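Local coordinates for protein putative thioesterase II (Thermobifida fusca, PDB 3BBJ) that probably hydrolyses acyl thioesters such as fatty acyl-CoA, with two fused hot dog domains of the acyl-CoA thioesterase family, at residues Asp9-Val14 with Gly38-Thr43; Asn20-Glu25 with Leu50-His55; Arg79-Gly84 with Thr89-Leu94; Tyr177-Ala182 with Gly186-Pro191. All blocks are in the same frame, centred on the assembly; numbering follows the deposited sequence.

Contact 1: Asp9-Val14 with Gly38-Thr43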
loop_
_atom_site.group_PDB
_atom_site.type_symbol
_atom_site.label_atom_id
_atom_site.label_comp_id
_atom_site.label_asym_id
_atom_site.label_seq_id
_atom_site.Cartn_x
_atom_site.Cartn_y
_atom_site.Cartn_z
ATOM N N ASP A 9 5.252 -24.934 6.843
ATOM C CA ASP A 9 4.510 -25.090 8.114
ATOM C C ASP A 9 5.476 -25.095 9.309
ATOM O O ASP A 9 5.252 -24.424 10.311
ATOM C CB ASP A 9 3.689 -26.384 8.126
ATOM C CG ASP A 9 2.448 -26.314 7.240
ATOM O OD1 ASP A 9 1.995 -25.186 6.935
ATOM O OD2 ASP A 9 1.915 -27.399 6.865
ATOM N N SER A 10 6.552 -25.859 9.184
ATOM C CA SER A 10 7.573 -25.941 10.223
ATOM C C SER A 10 8.376 -24.651 10.339
ATOM O O SER A 10 8.579 -24.122 11.439
ATOM C CB SER A 10 8.531 -27.107 9.924
ATOM O OG SER A 10 9.702 -27.046 10.728
ATOM N N ALA A 11 8.831 -24.156 9.194
ATOM C CA ALA A 11 9.644 -22.945 9.123
ATOM C C ALA A 11 8.977 -21.664 9.656
ATOM O O ALA A 11 9.667 -20.752 10.105
ATOM C CB ALA A 11 10.100 -22.710 7.677
ATOM N N THR A 12 7.652 -21.591 9.598
ATOM C CA THR A 12 6.939 -20.362 9.947
ATOM C C THR A 12 6.201 -20.392 11.284
ATOM O O THR A 12 5.486 -19.450 11.611
ATOM C CB THR A 12 5.921 -19.992 8.814
ATOM O OG1 THR A 12 4.941 -21.042 8.666
ATOM C CG2 THR A 12 6.650 -19.795 7.484
ATOM N N GLU A 13 6.348 -21.456 12.064
ATOM C CA GLU A 13 5.636 -21.531 13.337
ATOM C C GLU A 13 6.222 -20.545 14.334
ATOM O O GLU A 13 7.432 -20.405 14.427
ATOM C CB GLU A 13 5.659 -22.957 13.925
ATOM C CG GLU A 13 7.034 -23.467 14.362
ATOM C CD GLU A 13 6.962 -24.686 15.287
ATOM O OE1 GLU A 13 6.013 -24.778 16.107
ATOM O OE2 GLU A 13 7.886 -25.538 15.202
ATOM N N VAL A 14 5.348 -19.865 15.069
ATOM C CA VAL A 14 5.754 -18.890 16.080
ATOM C C VAL A 14 5.177 -19.336 17.413
ATOM O O VAL A 14 4.015 -19.740 17.496
ATOM C CB VAL A 14 5.293 -17.446 15.706
ATOM C CG1 VAL A 14 5.647 -17.138 14.243
ATOM C CG2 VAL A 14 3.803 -17.245 15.938
ATOM N N GLY A 38 11.865 -11.190 2.479
ATOM C CA GLY A 38 10.920 -10.345 3.193
ATOM C C GLY A 38 9.567 -11.003 3.431
ATOM O O GLY A 38 9.009 -10.900 4.524
ATOM N N GLY A 39 9.045 -11.685 2.418
ATOM C CA GLY A 39 7.763 -12.372 2.524
ATOM C C GLY A 39 7.720 -13.432 3.609
ATOM O O GLY A 39 6.675 -13.665 4.230
ATOM N N TYR A 40 8.852 -14.086 3.831
ATOM C CA TYR A 40 8.950 -15.087 4.888
ATOM C C TYR A 40 8.802 -14.438 6.268
ATOM O O TYR A 40 8.127 -14.976 7.135
ATOM C CB TYR A 40 10.273 -15.872 4.757
ATOM C CG TYR A 40 10.573 -16.785 5.936
ATOM C CD1 TYR A 40 9.814 -17.923 6.179
ATOM C CD2 TYR A 40 11.616 -16.489 6.813
ATOM C CE1 TYR A 40 10.094 -18.736 7.255
ATOM C CE2 TYR A 40 11.900 -17.297 7.890
ATOM C CZ TYR A 40 11.144 -18.419 8.114
ATOM O OH TYR A 40 11.459 -19.227 9.194
ATOM N N LEU A 41 9.417 -13.276 6.449
ATOM C CA LEU A 41 9.331 -12.532 7.703
ATOM C C LEU A 41 7.916 -11.977 7.905
ATOM O O LEU A 41 7.450 -11.818 9.044
ATOM C CB LEU A 41 10.336 -11.385 7.724
ATOM C CG LEU A 41 11.808 -11.672 7.393
ATOM C CD1 LEU A 41 12.580 -10.397 7.555
ATOM C CD2 LEU A 41 12.430 -12.772 8.273
HETATM N N MSE A 42 7.232 -11.680 6.794
HETATM C CA MSE A 42 5.832 -11.251 6.855
HETATM C C MSE A 42 4.908 -12.362 7.364
HETATM O O MSE A 42 4.028 -12.118 8.188
HETATM C CB MSE A 42 5.373 -10.733 5.495
HETATM C CG MSE A 42 5.842 -9.271 5.242
HETATM SE SE MSE A 42 5.749 -8.659 3.404
HETATM C CE MSE A 42 4.076 -9.494 2.895
ATOM N N THR A 43 5.147 -13.572 6.878
ATOM C CA THR A 43 4.373 -14.756 7.197
ATOM C C THR A 43 4.387 -15.022 8.699
ATOM O O THR A 43 3.358 -15.334 9.313
ATOM C CB THR A 43 4.956 -15.980 6.429
ATOM O OG1 THR A 43 4.678 -15.844 5.022
ATOM C CG2 THR A 43 4.366 -17.264 6.928
#
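Tyr-40 brings the edge of its ring up to the carbonyl of Ala-11, whose O and C lie close to the ring plane, while the ring itself is stacked with that of Tyr-30. The phenol OH gives a short hydrogen bond of 2.5 Å to Ala-11 O, reaching the acceptor from above the carbonyl plane, 38° out of it. It also takes a hydrogen bond from the backbone N of Asp-27, so two groups fix the rotation of the hydroxyl. With CG anti to the backbone N (chi1 171°), the ring extends from its helix and reaches the last turn of helix 7-11. Beside this bond Ala-11 CB rests 4.0 Å from Tyr-40 CE1. Thr-12, the first residue to leave the helix, sends its methyl between two partners: CG2 lies 3.6 Å from Tyr-40 CE1 at a slant to the ring, and 3.5 Å from Thr-43 CG2, tight for two methyl groups. Its OG1 turns back to Phe-8 O, and Thr-43 OG1 likewise bonds Gly-39 O within its own helix, which leaves methyls to meet at the interface. The buried contact fastens the N-terminal helix 7-11 to helix 38-51, the central helix of the N-terminal hot dog domain, with strand 21-26 touching Tyr-40 through Leu-26 and helix 191-198 packing on Thr-43.

Contact 2: Asn20-Glu25 with Leu50-His55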
loop_
_atom_site.group_PDB
_atom_site.type_symbol
_atom_site.label_atom_id
_atom_site.label_comp_id
_atom_site.label_asym_id
_atom_site.label_seq_id
_atom_site.Cartn_x
_atom_site.Cartn_y
_atom_site.Cartn_z
ATOM N N ASN A 20 2.082 -10.681 24.729
ATOM C CA ASN A 20 2.480 -9.848 23.590
ATOM C C ASN A 20 3.904 -10.159 23.107
ATOM O O ASN A 20 4.574 -9.287 22.527
ATOM C CB ASN A 20 2.353 -8.366 23.942
ATOM C CG ASN A 20 0.977 -8.009 24.463
ATOM O OD1 ASN A 20 -0.037 -8.232 23.786
ATOM N ND2 ASN A 20 0.932 -7.442 25.669
ATOM N N ARG A 21 4.342 -11.402 23.332
ATOM C CA ARG A 21 5.714 -11.829 23.042
ATOM C C ARG A 21 5.784 -13.251 22.479
ATOM O O ARG A 21 5.225 -14.202 23.049
ATOM C CB ARG A 21 6.593 -11.709 24.293
ATOM C CG ARG A 21 7.115 -10.306 24.550
ATOM C CD ARG A 21 8.269 -9.951 23.599
ATOM N N TYR A 22 6.491 -13.376 21.353
ATOM C CA TYR A 22 6.600 -14.635 20.632
ATOM C C TYR A 22 8.027 -14.894 20.225
ATOM O O TYR A 22 8.825 -13.971 20.126
ATOM C CB TYR A 22 5.708 -14.601 19.389
ATOM C CG TYR A 22 4.226 -14.532 19.690
ATOM C CD1 TYR A 22 3.619 -13.339 20.063
ATOM C CD2 TYR A 22 3.432 -15.656 19.577
ATOM C CE1 TYR A 22 2.250 -13.275 20.336
ATOM C CE2 TYR A 22 2.069 -15.602 19.833
ATOM C CZ TYR A 22 1.484 -14.420 20.215
ATOM O OH TYR A 22 0.125 -14.407 20.481
ATOM N N ALA A 23 8.345 -16.166 20.017
ATOM C CA ALA A 23 9.664 -16.587 19.567
ATOM C C ALA A 23 9.511 -17.282 18.224
ATOM O O ALA A 23 8.509 -17.958 17.975
ATOM C CB ALA A 23 10.311 -17.530 20.581
ATOM N N VAL A 24 10.508 -17.111 17.364
ATOM C CA VAL A 24 10.500 -17.716 16.045
ATOM C C VAL A 24 11.940 -18.105 15.661
ATOM O O VAL A 24 12.898 -17.489 16.123
ATOM C CB VAL A 24 9.868 -16.715 15.019
ATOM C CG1 VAL A 24 10.801 -15.527 14.765
ATOM C CG2 VAL A 24 9.517 -17.399 13.718
ATOM N N GLU A 25 12.076 -19.148 14.847
ATOM C CA GLU A 25 13.369 -19.558 14.266
ATOM C C GLU A 25 13.383 -19.279 12.768
ATOM O O GLU A 25 12.613 -19.867 12.014
ATOM C CB GLU A 25 13.642 -21.062 14.502
ATOM C CG GLU A 25 14.688 -21.355 15.584
ATOM C CD GLU A 25 16.121 -21.215 15.074
ATOM O OE1 GLU A 25 16.392 -21.557 13.898
ATOM O OE2 GLU A 25 16.985 -20.776 15.860
ATOM N N LEU A 50 -2.498 -12.572 14.176
ATOM C CA LEU A 50 -3.772 -13.289 14.233
ATOM C C LEU A 50 -3.922 -14.077 15.537
ATOM O O LEU A 50 -5.037 -14.374 15.953
ATOM C CB LEU A 50 -3.907 -14.239 13.038
ATOM C CG LEU A 50 -3.902 -13.599 11.650
ATOM C CD1 LEU A 50 -3.791 -14.675 10.576
ATOM C CD2 LEU A 50 -5.144 -12.779 11.479
ATOM N N ALA A 51 -2.798 -14.438 16.157
ATOM C CA ALA A 51 -2.821 -15.093 17.464
ATOM C C ALA A 51 -3.371 -14.124 18.512
ATOM O O ALA A 51 -4.021 -14.539 19.480
ATOM C CB ALA A 51 -1.431 -15.574 17.859
ATOM N N GLU A 52 -3.134 -12.832 18.300
ATOM C CA GLU A 52 -3.581 -11.789 19.224
ATOM C C GLU A 52 -4.964 -11.229 18.909
ATOM O O GLU A 52 -5.452 -10.354 19.624
ATOM C CB GLU A 52 -2.558 -10.649 19.232
ATOM C CG GLU A 52 -1.193 -11.070 19.795
ATOM C CD GLU A 52 -1.204 -11.260 21.311
ATOM O OE1 GLU A 52 -1.593 -10.306 22.022
ATOM O OE2 GLU A 52 -0.814 -12.355 21.788
ATOM N N SER A 53 -5.607 -11.753 17.870
ATOM C CA SER A 53 -6.841 -11.183 17.366
ATOM C C SER A 53 -8.030 -12.110 17.494
ATOM O O SER A 53 -7.893 -13.338 17.444
ATOM C CB SER A 53 -6.667 -10.829 15.887
ATOM O OG SER A 53 -7.879 -10.370 15.310
ATOM N N ASP A 54 -9.199 -11.481 17.606
ATOM C CA ASP A 54 -10.486 -12.171 17.673
ATOM C C ASP A 54 -11.060 -12.427 16.274
ATOM O O ASP A 54 -12.080 -13.081 16.127
ATOM C CB ASP A 54 -11.491 -11.394 18.561
ATOM C CG ASP A 54 -11.377 -9.865 18.422
ATOM O OD1 ASP A 54 -10.496 -9.374 17.688
ATOM O OD2 ASP A 54 -12.162 -9.145 19.068
ATOM N N HIS A 55 -10.392 -11.920 15.246
ATOM C CA HIS A 55 -10.809 -12.134 13.870
ATOM C C HIS A 55 -9.830 -13.059 13.168
ATOM O O HIS A 55 -8.658 -13.152 13.550
ATOM C CB HIS A 55 -10.912 -10.804 13.152
ATOM C CG HIS A 55 -11.857 -9.851 13.810
ATOM N ND1 HIS A 55 -13.218 -10.048 13.827
ATOM C CD2 HIS A 55 -11.634 -8.693 14.472
ATOM C CE1 HIS A 55 -13.795 -9.050 14.475
ATOM N NE2 HIS A 55 -12.855 -8.212 14.877
#
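Tyr-22 and Glu-52 form the close part of this contact. The phenol OH donates at 2.6 Å to Glu-52 OE2, which accepts on its anti lone pair, away from OE1; the oxygen sits at the edge of the ring in its plane, and ring and carboxylate planes stand 82° apart. Glu-52 reaches this place by a bend in its chain (chi2 -73°) that turns the carboxylate toward the Tyr-22 hydroxyl. On the other flank of the hydroxyl, Ala-51 CB comes to 3.3 Å from Tyr-22 OH. A phenylalanine in place of Tyr-22 would probably leave Glu-52 OE2 without its mate and the carboxylate freer to turn. The looser side is formed by Asn-20, partly exposed, whose side chain crosses that of Glu-52 at about a right angle. Farther along, Ser-53 OG accepts from His-55 N at 3.0 Å, an ST turn. The contact ties the C-terminal end of helix 38-51 to strand 21-26, which runs between strands 14-18 and 72-82; Tyr-22 also packs on Val-14 and Arg-16, and Glu-52 on Thr-78.

Contact 3: Arg79-Gly84 with Thr89-Leu94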
loop_
_atom_site.group_PDB
_atom_site.type_symbol
_atom_site.label_atom_id
_atom_site.label_comp_id
_atom_site.label_asym_id
_atom_site.label_seq_id
_atom_site.Cartn_x
_atom_site.Cartn_y
_atom_site.Cartn_z
ATOM N N ARG A 79 1.145 -5.823 19.718
ATOM C CA ARG A 79 0.337 -4.792 20.376
ATOM C C ARG A 79 -0.967 -4.551 19.621
ATOM O O ARG A 79 -0.951 -4.239 18.437
ATOM C CB ARG A 79 1.144 -3.505 20.458
ATOM C CG ARG A 79 0.575 -2.482 21.388
ATOM C CD ARG A 79 1.629 -1.463 21.758
ATOM N NE ARG A 79 1.037 -0.275 22.360
ATOM C CZ ARG A 79 0.756 0.858 21.717
ATOM N NH1 ARG A 79 1.011 1.009 20.419
ATOM N NH2 ARG A 79 0.214 1.863 22.393
ATOM N N VAL A 80 -2.094 -4.726 20.303
ATOM C CA VAL A 80 -3.409 -4.520 19.699
ATOM C C VAL A 80 -3.624 -3.031 19.753
ATOM O O VAL A 80 -3.490 -2.422 20.810
ATOM C CB VAL A 80 -4.557 -5.254 20.475
ATOM C CG1 VAL A 80 -5.900 -5.075 19.757
ATOM C CG2 VAL A 80 -4.229 -6.745 20.652
ATOM N N LEU A 81 -3.911 -2.434 18.612
ATOM C CA LEU A 81 -4.105 -0.982 18.555
ATOM C C LEU A 81 -5.572 -0.603 18.713
ATOM O O LEU A 81 -5.886 0.465 19.231
ATOM C CB LEU A 81 -3.559 -0.414 17.244
ATOM C CG LEU A 81 -2.052 -0.573 17.012
ATOM C CD1 LEU A 81 -1.661 0.033 15.642
ATOM C CD2 LEU A 81 -1.243 0.055 18.167
ATOM N N LYS A 82 -6.461 -1.478 18.257
ATOM C CA LYS A 82 -7.882 -1.205 18.274
ATOM C C LYS A 82 -8.604 -2.526 18.068
ATOM O O LYS A 82 -8.243 -3.309 17.192
ATOM C CB LYS A 82 -8.261 -0.226 17.148
ATOM C CG LYS A 82 -9.496 0.679 17.432
ATOM C CD LYS A 82 -10.761 -0.082 17.644
ATOM C CE LYS A 82 -11.992 0.778 17.370
ATOM N NZ LYS A 82 -13.187 -0.087 17.182
ATOM N N ARG A 83 -9.624 -2.753 18.880
ATOM C CA ARG A 83 -10.417 -3.960 18.829
ATOM C C ARG A 83 -11.825 -3.560 18.405
ATOM O O ARG A 83 -12.350 -2.569 18.876
ATOM C CB ARG A 83 -10.421 -4.589 20.223
ATOM C CG ARG A 83 -10.692 -6.067 20.255
ATOM C CD ARG A 83 -10.597 -6.599 21.687
ATOM N NE ARG A 83 -9.389 -6.134 22.393
ATOM C CZ ARG A 83 -8.264 -6.830 22.559
ATOM N NH1 ARG A 83 -8.131 -8.071 22.075
ATOM N NH2 ARG A 83 -7.254 -6.277 23.236
ATOM N N GLY A 84 -12.438 -4.314 17.512
ATOM C CA GLY A 84 -13.753 -3.943 17.018
ATOM C C GLY A 84 -14.567 -5.130 16.579
ATOM O O GLY A 84 -14.042 -6.221 16.403
ATOM N N THR A 89 -7.075 -4.285 14.899
ATOM C CA THR A 89 -5.781 -3.912 14.357
ATOM C C THR A 89 -4.634 -4.167 15.337
ATOM O O THR A 89 -4.650 -3.669 16.467
ATOM C CB THR A 89 -5.844 -2.459 13.896
ATOM O OG1 THR A 89 -6.873 -2.379 12.908
ATOM C CG2 THR A 89 -4.511 -1.991 13.275
ATOM N N VAL A 90 -3.658 -4.950 14.867
ATOM C CA VAL A 90 -2.507 -5.397 15.651
ATOM C C VAL A 90 -1.169 -4.929 15.042
ATOM O O VAL A 90 -0.922 -5.048 13.841
ATOM C CB VAL A 90 -2.494 -6.980 15.791
ATOM C CG1 VAL A 90 -1.382 -7.471 16.767
ATOM C CG2 VAL A 90 -3.867 -7.503 16.239
ATOM N N GLN A 91 -0.318 -4.374 15.895
ATOM C CA GLN A 91 1.047 -4.011 15.535
ATOM C C GLN A 91 1.971 -5.138 16.007
ATOM O O GLN A 91 1.847 -5.650 17.138
ATOM C CB GLN A 91 1.409 -2.690 16.192
ATOM C CG GLN A 91 2.789 -2.144 15.952
ATOM C CD GLN A 91 2.929 -0.747 16.556
ATOM O OE1 GLN A 91 3.622 -0.553 17.562
ATOM N NE2 GLN A 91 2.218 0.223 15.981
ATOM N N THR A 92 2.873 -5.540 15.120
ATOM C CA THR A 92 3.778 -6.644 15.388
ATOM C C THR A 92 5.156 -6.258 14.851
ATOM O O THR A 92 5.284 -5.778 13.706
ATOM C CB THR A 92 3.252 -7.954 14.750
ATOM O OG1 THR A 92 4.183 -9.023 14.965
ATOM C CG2 THR A 92 2.995 -7.780 13.244
ATOM N N THR A 93 6.172 -6.415 15.702
ATOM C CA THR A 93 7.540 -6.036 15.359
ATOM C C THR A 93 8.514 -7.205 15.593
ATOM O O THR A 93 8.468 -7.885 16.635
ATOM C CB THR A 93 7.976 -4.818 16.183
ATOM O OG1 THR A 93 6.964 -3.801 16.108
ATOM C CG2 THR A 93 9.329 -4.261 15.692
ATOM N N LEU A 94 9.401 -7.421 14.614
ATOM C CA LEU A 94 10.393 -8.496 14.678
ATOM C C LEU A 94 11.749 -7.955 15.099
ATOM O O LEU A 94 12.229 -6.967 14.537
ATOM C CB LEU A 94 10.530 -9.183 13.328
ATOM C CG LEU A 94 11.515 -10.338 13.228
ATOM C CD1 LEU A 94 11.094 -11.478 14.163
ATOM C CD2 LEU A 94 11.599 -10.819 11.772
#
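Thr-89 O is gripped by two successive amides of the facing strand: Leu-81 N donates at 2.6 Å, nearly in line with the carbonyl bond, and Lys-82 N adds a weak bond of 3.4 Å. Val-80 CA brings a C-H to the same oxygen. In return Thr-89 N donates to Lys-82 O at 2.8 Å. Further along, Arg-79 and Gln-91 form an antiparallel hydrogen-bonded pair, in which Gln-91 N reaches Arg-79 O at 2.6 Å and Arg-79 N bonds Gln-91 O at a more bent angle of 134°. Leu-81 and Lys-82 thus share Thr-89 as their partner, a classic beta bulge in the hairpin of strands 72-82 and 88-96, part of the N-terminal hot dog sheet. The bulge conformation of Leu-81 (psi -31°) places its side chain on the flank of Gln-91, with CD1 3.9 Å from Gln-91 NE2. Gln-91 extends beside Arg-79, both pointing the same way, and its OE1 lies near the guanidinium plane, 4.2 Å from NH1. On the opposite face Val-80 and Val-90, a non-hydrogen-bonded pair, set their CG2 methyls 4.5 Å apart, and Val-90 packs on Ala-49 of helix 38-51. Leu-81, Lys-82 and Thr-89 pack against His-66 of the second subunit, and Gln-91 meets Gln-91 of that subunit.

Contact 4: Tyr177-Ala182 with Gly186-Pro191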
loop_
_atom_site.group_PDB
_atom_site.type_symbol
_atom_site.label_atom_id
_atom_site.label_comp_id
_atom_site.label_asym_id
_atom_site.label_seq_id
_atom_site.Cartn_x
_atom_site.Cartn_y
_atom_site.Cartn_z
ATOM N N TYR A 177 2.222 -18.799 -12.568
ATOM C CA TYR A 177 1.702 -19.452 -11.381
ATOM C C TYR A 177 2.796 -19.608 -10.331
ATOM O O TYR A 177 3.966 -19.804 -10.661
ATOM C CB TYR A 177 1.099 -20.808 -11.775
ATOM C CG TYR A 177 0.025 -20.653 -12.824
ATOM C CD1 TYR A 177 0.369 -20.442 -14.156
ATOM C CD2 TYR A 177 -1.327 -20.663 -12.483
ATOM C CE1 TYR A 177 -0.584 -20.260 -15.126
ATOM C CE2 TYR A 177 -2.309 -20.479 -13.452
ATOM C CZ TYR A 177 -1.929 -20.283 -14.775
ATOM O OH TYR A 177 -2.876 -20.104 -15.753
ATOM N N VAL A 178 2.402 -19.506 -9.070
ATOM C CA VAL A 178 3.323 -19.655 -7.954
ATOM C C VAL A 178 2.695 -20.461 -6.844
ATOM O O VAL A 178 1.476 -20.402 -6.627
ATOM C CB VAL A 178 3.732 -18.298 -7.375
ATOM C CG1 VAL A 178 2.471 -17.460 -6.882
ATOM C CG2 VAL A 178 4.761 -18.495 -6.277
ATOM N N ASP A 179 3.537 -21.219 -6.146
ATOM C CA ASP A 179 3.116 -22.034 -5.004
ATOM C C ASP A 179 4.371 -22.442 -4.249
ATOM O O ASP A 179 5.485 -22.247 -4.747
ATOM C CB ASP A 179 2.372 -23.288 -5.502
ATOM C CG ASP A 179 1.383 -23.858 -4.466
ATOM O OD1 ASP A 179 1.469 -23.523 -3.256
ATOM O OD2 ASP A 179 0.502 -24.645 -4.888
ATOM N N LEU A 180 4.198 -22.982 -3.053
ATOM C CA LEU A 180 5.296 -23.622 -2.327
ATOM C C LEU A 180 5.857 -24.776 -3.176
ATOM O O LEU A 180 5.134 -25.400 -3.946
ATOM C CB LEU A 180 4.809 -24.163 -0.978
ATOM C CG LEU A 180 4.331 -23.123 0.050
ATOM C CD1 LEU A 180 3.726 -23.802 1.272
ATOM C CD2 LEU A 180 5.499 -22.232 0.443
ATOM N N SER A 181 7.148 -25.055 -3.038
ATOM C CA SER A 181 7.791 -26.048 -3.887
ATOM C C SER A 181 7.346 -27.508 -3.599
ATOM O O SER A 181 7.022 -27.893 -2.457
ATOM C CB SER A 181 9.320 -25.927 -3.770
ATOM O OG SER A 181 9.801 -26.409 -2.507
ATOM N N ALA A 182 7.347 -28.299 -4.668
ATOM C CA ALA A 182 7.104 -29.732 -4.602
ATOM C C ALA A 182 8.144 -30.332 -3.663
ATOM O O ALA A 182 7.805 -31.093 -2.762
ATOM C CB ALA A 182 7.201 -30.344 -6.001
ATOM N N GLY A 186 4.962 -29.901 -1.427
ATOM C CA GLY A 186 3.774 -29.654 -2.242
ATOM C C GLY A 186 3.051 -28.360 -1.887
ATOM O O GLY A 186 3.502 -27.571 -1.036
ATOM N N SER A 187 1.901 -28.166 -2.532
ATOM C CA SER A 187 1.065 -26.978 -2.348
ATOM C C SER A 187 0.767 -26.642 -0.892
ATOM O O SER A 187 0.604 -27.515 -0.057
ATOM C CB SER A 187 -0.278 -27.149 -3.069
ATOM O OG SER A 187 -1.019 -25.943 -3.043
ATOM N N ALA A 188 0.676 -25.347 -0.615
ATOM C CA ALA A 188 0.329 -24.837 0.707
ATOM C C ALA A 188 -0.933 -25.501 1.271
ATOM O O ALA A 188 -1.974 -25.575 0.592
ATOM C CB ALA A 188 0.099 -23.312 0.626
ATOM N N LYS A 189 -0.852 -25.972 2.515
ATOM C CA LYS A 189 -2.047 -26.499 3.198
ATOM C C LYS A 189 -3.020 -25.365 3.535
ATOM O O LYS A 189 -4.231 -25.480 3.298
ATOM C CB LYS A 189 -1.704 -27.275 4.484
ATOM C CG LYS A 189 -2.015 -28.764 4.409
ATOM C CD LYS A 189 -1.052 -29.574 3.532
ATOM C CE LYS A 189 0.129 -30.135 4.325
ATOM N NZ LYS A 189 0.760 -31.266 3.582
ATOM N N ASP A 190 -2.480 -24.284 4.101
ATOM C CA ASP A 190 -3.263 -23.095 4.394
ATOM C C ASP A 190 -2.822 -21.927 3.492
ATOM O O ASP A 190 -1.887 -21.185 3.822
ATOM C CB ASP A 190 -3.158 -22.703 5.868
ATOM C CG ASP A 190 -4.027 -21.490 6.214
ATOM O OD1 ASP A 190 -5.076 -21.286 5.546
ATOM O OD2 ASP A 190 -3.661 -20.738 7.151
ATOM N N PRO A 191 -3.506 -21.753 2.349
ATOM C CA PRO A 191 -3.209 -20.680 1.405
ATOM C C PRO A 191 -3.060 -19.301 2.044
ATOM O O PRO A 191 -2.200 -18.521 1.643
ATOM C CB PRO A 191 -4.448 -20.660 0.494
ATOM C CG PRO A 191 -5.006 -21.991 0.561
ATOM C CD PRO A 191 -4.629 -22.589 1.887
HETATM O O HOH W 1 6.131 -27.122 0.157
#
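Asp-179 holds Ser-187 and Ala-188 with the two oxygens of its carboxylate. Ser-187 OG donates to OD2 at 2.7 Å on the syn lone pair, the side of the other oxygen, while Ala-188 N sends a straight but weak bond of 3.3 Å to OD1. That same OD1 also receives Leu-180 N of its own strand at 2.8 Å, on the anti side and somewhat out of the carboxylate plane, so three donors fix how the group is turned. The Ser-187 hydroxyl gets there because OG stands anti to the backbone N (chi1 -172°). Should an alanine replace Asp-179, the Ser-187 hydroxyl and the Ala-188 amide would probably lose their acceptor, and the returning loop is likely to be less firmly held. Next to this polar clasp, Leu-180 CD1 packs on Ala-188, 3.7 Å from its CB. At the turn itself Gly-186 N donates to Ser-181 O at 3.1 Å, with a weak second bond to Ala-182 O, and a water bridges Ser-181 O and Gly-186 O, donating to both at 2.9 Å. Farther out, Ser-181 OG bonds Ala-149 O and Asp-184 N, and Ala-182 N bonds Asp-152 OD2, which ties the near arm of the turn to Ala-149 and to strand 151-155 of the same subunit. The contact closes the connection from strand 173-180 of the C-terminal hot dog domain, flanked by strands 151-155 and 233-243, to helix 191-198, whose Phe-194 touches Asp-179, Leu-180 and Ala-188.

How the contacts relate
Contact 1 is the fully buried one, whereas contacts 2, 3 and 4 are only partly so. Contacts 1 and 2 share helix 38-51, one at its start and the other at its end, and each uses a tyrosine hydroxyl that donates, to a backbone carbonyl in the core and to a carboxylate near the surface. Contact 3 reaches the same sheet as contact 2, through the adjacent strand 72-82, and a probable hydrogen bond from His-55 NE2 to Gly-84 O joins them, but it rests on backbone pairing and faces the second subunit. Contact 4 belongs to the C-terminal domain, its centre about 28 Å from that of contact 3, and relies on a carboxylate and a water to close a loop.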